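Ionotropic glutamate receptor bacterial homologue (Nostoc punctiforme, PDB 2PYY) binds L-glutamate through the ligand-binding core of a bacterial glutamate receptor, probably a ligand-gated ion channel. Local coordinates at residues B[114-119]-B[153-158]. Numbering follows the deposited sequence.
Sequences VVATTA and DAVVFD. With GLU (glutamic acid), chain E.
The hydroxyl oxygens of Thr117 and Thr118 approach the Phe157 ring obliquely, with Thr118 OG1 3.2 Å from Phe157 CE1. One ring face carries Asp158 OD1, offset toward the rim. The bound glutamate lies at the ring edge, its OE1 in the ring plane. Behind the pocket, strands 114-118 and 154-158 run parallel as neighbours in the mixed sheet. Ala116 N donates to Ala154 O at 2.9 Å, and Val156 N returns a weak bond to Ala116 O. Past this ladder, Thr117 has OG1 anti to its own N (chi1 -166°). The hydroxyl therefore takes over the pairing and donates to Val156 O at 2.8 Å, nearly along the C=O axis. At the other end Asp153 N bonds Val114 O, while Asp153 OD1 takes Val114 N at 3.0 Å from above the carboxylate plane. Val115 CG1 presses on Val156 CG2 at 3.4 Å, a tight fit next to Leu127 of helix 122-129. Thr118 OG1 donates to OE1 of the ligand at 2.8 Å. The ligand N donates to Asp158 OD2 at 2.6 Å, and Tyr186 OH also bonds that oxygen. The paired strand ends thus bond the side-chain carboxylate and amino group of glutamate, Arg75 and Ser70 bind it too, and Asp158 probably helps stabilise a charged ligand ammonium.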
loop_
_atom_site.group_PDB
_atom_site.type_symbol
_atom_site.label_atom_id
_atom_site.label_comp_id
_atom_site.label_asym_id
_atom_site.label_seq_id
_atom_site.Cartn_x
_atom_site.Cartn_y
_atom_site.Cartn_z
ATOM N N VAL B 114 -6.346 6.643 19.838
ATOM C CA VAL B 114 -7.353 6.610 18.775
ATOM C C VAL B 114 -6.949 7.589 17.672
ATOM O O VAL B 114 -6.866 8.797 17.905
ATOM C CB VAL B 114 -8.744 7.028 19.292
ATOM C CG1 VAL B 114 -9.718 7.129 18.127
ATOM C CG2 VAL B 114 -9.250 6.011 20.317
ATOM N N VAL B 115 -6.708 7.063 16.476
ATOM C CA VAL B 115 -6.298 7.882 15.339
ATOM C C VAL B 115 -7.362 7.948 14.242
ATOM O O VAL B 115 -7.825 6.920 13.768
ATOM C CB VAL B 115 -5.000 7.335 14.735
ATOM C CG1 VAL B 115 -4.582 8.182 13.545
ATOM C CG2 VAL B 115 -3.915 7.316 15.799
ATOM N N ALA B 116 -7.738 9.160 13.845
ATOM C CA ALA B 116 -8.743 9.352 12.806
ATOM C C ALA B 116 -8.127 9.461 11.418
ATOM O O ALA B 116 -7.023 9.982 11.249
ATOM C CB ALA B 116 -9.557 10.594 13.097
ATOM N N THR B 117 -8.850 8.950 10.427
ATOM C CA THR B 117 -8.415 8.998 9.041
ATOM C C THR B 117 -9.614 8.616 8.172
ATOM O O THR B 117 -10.688 8.283 8.688
ATOM C CB THR B 117 -7.219 8.034 8.787
ATOM O OG1 THR B 117 -6.619 8.344 7.522
ATOM C CG2 THR B 117 -7.678 6.582 8.783
ATOM N N THR B 118 -9.440 8.670 6.858
ATOM C CA THR B 118 -10.532 8.329 5.953
ATOM C C THR B 118 -10.729 6.822 5.832
ATOM O O THR B 118 -9.774 6.051 5.872
ATOM C CB THR B 118 -10.319 8.920 4.532
ATOM O OG1 THR B 118 -9.104 8.419 3.976
ATOM C CG2 THR B 118 -10.254 10.440 4.586
ATOM N N ALA B 119 -11.986 6.410 5.696
ATOM C CA ALA B 119 -12.316 5.005 5.547
ATOM C C ALA B 119 -11.782 4.552 4.185
ATOM O O ALA B 119 -11.888 5.289 3.202
ATOM C CB ALA B 119 -13.849 4.810 5.615
ATOM N N ASP B 153 -7.324 11.370 19.169
ATOM C CA ASP B 153 -6.121 11.920 19.785
ATOM C C ASP B 153 -5.182 12.484 18.722
ATOM O O ASP B 153 -4.474 13.472 18.949
ATOM C CB ASP B 153 -5.402 10.817 20.563
ATOM C CG ASP B 153 -6.293 10.160 21.604
ATOM O OD1 ASP B 153 -6.208 8.918 21.768
ATOM O OD2 ASP B 153 -7.066 10.896 22.257
ATOM N N ALA B 154 -5.183 11.833 17.565
ATOM C CA ALA B 154 -4.343 12.234 16.452
ATOM C C ALA B 154 -4.975 11.840 15.122
ATOM O O ALA B 154 -6.009 11.172 15.079
ATOM C CB ALA B 154 -2.977 11.577 16.572
ATOM N N VAL B 155 -4.334 12.267 14.041
ATOM C CA VAL B 155 -4.770 11.952 12.689
ATOM C C VAL B 155 -3.553 11.480 11.895
ATOM O O VAL B 155 -2.470 12.053 12.004
ATOM C CB VAL B 155 -5.353 13.192 11.977
ATOM C CG1 VAL B 155 -5.625 12.875 10.517
ATOM C CG2 VAL B 155 -6.614 13.656 12.660
ATOM N N VAL B 156 -3.726 10.423 11.115
ATOM C CA VAL B 156 -2.657 9.905 10.271
ATOM C C VAL B 156 -3.210 9.906 8.850
ATOM O O VAL B 156 -4.227 9.279 8.568
ATOM C CB VAL B 156 -2.254 8.466 10.650
ATOM C CG1 VAL B 156 -1.297 7.907 9.610
ATOM C CG2 VAL B 156 -1.587 8.458 12.022
ATOM N N PHE B 157 -2.533 10.615 7.956
ATOM C CA PHE B 157 -2.988 10.710 6.587
ATOM C C PHE B 157 -1.823 11.103 5.684
ATOM O O PHE B 157 -0.682 11.243 6.141
ATOM C CB PHE B 157 -4.125 11.736 6.538
ATOM C CG PHE B 157 -5.057 11.567 5.381
ATOM C CD1 PHE B 157 -5.519 10.314 5.019
ATOM C CD2 PHE B 157 -5.499 12.677 4.666
ATOM C CE1 PHE B 157 -6.422 10.164 3.948
ATOM C CE2 PHE B 157 -6.398 12.543 3.597
ATOM C CZ PHE B 157 -6.860 11.287 3.237
ATOM N N ASP B 158 -2.104 11.270 4.401
ATOM C CA ASP B 158 -1.067 11.638 3.436
ATOM C C ASP B 158 -0.418 12.986 3.796
ATOM O O ASP B 158 -1.103 14.004 3.938
ATOM C CB ASP B 158 -1.691 11.662 2.040
ATOM C CG ASP B 158 -2.299 10.321 1.669
ATOM O OD1 ASP B 158 -3.176 9.844 2.407
ATOM O OD2 ASP B 158 -1.903 9.742 0.653
HETATM N N GLU E . -3.378 8.095 -0.729
HETATM C CA GLU E . -4.563 7.533 -0.017
HETATM C C GLU E . -4.939 6.184 -0.623
HETATM O O GLU E . -4.623 5.972 -1.812
HETATM C CB GLU E . -5.752 8.488 -0.135
HETATM C CG GLU E . -6.977 8.059 0.666
HETATM C CD GLU E . -8.192 8.941 0.409
HETATM O OE1 GLU E . -9.182 8.822 1.160
HETATM O OE2 GLU E . -8.156 9.746 -0.546
HETATM O OXT GLU E . -5.548 5.359 0.089
#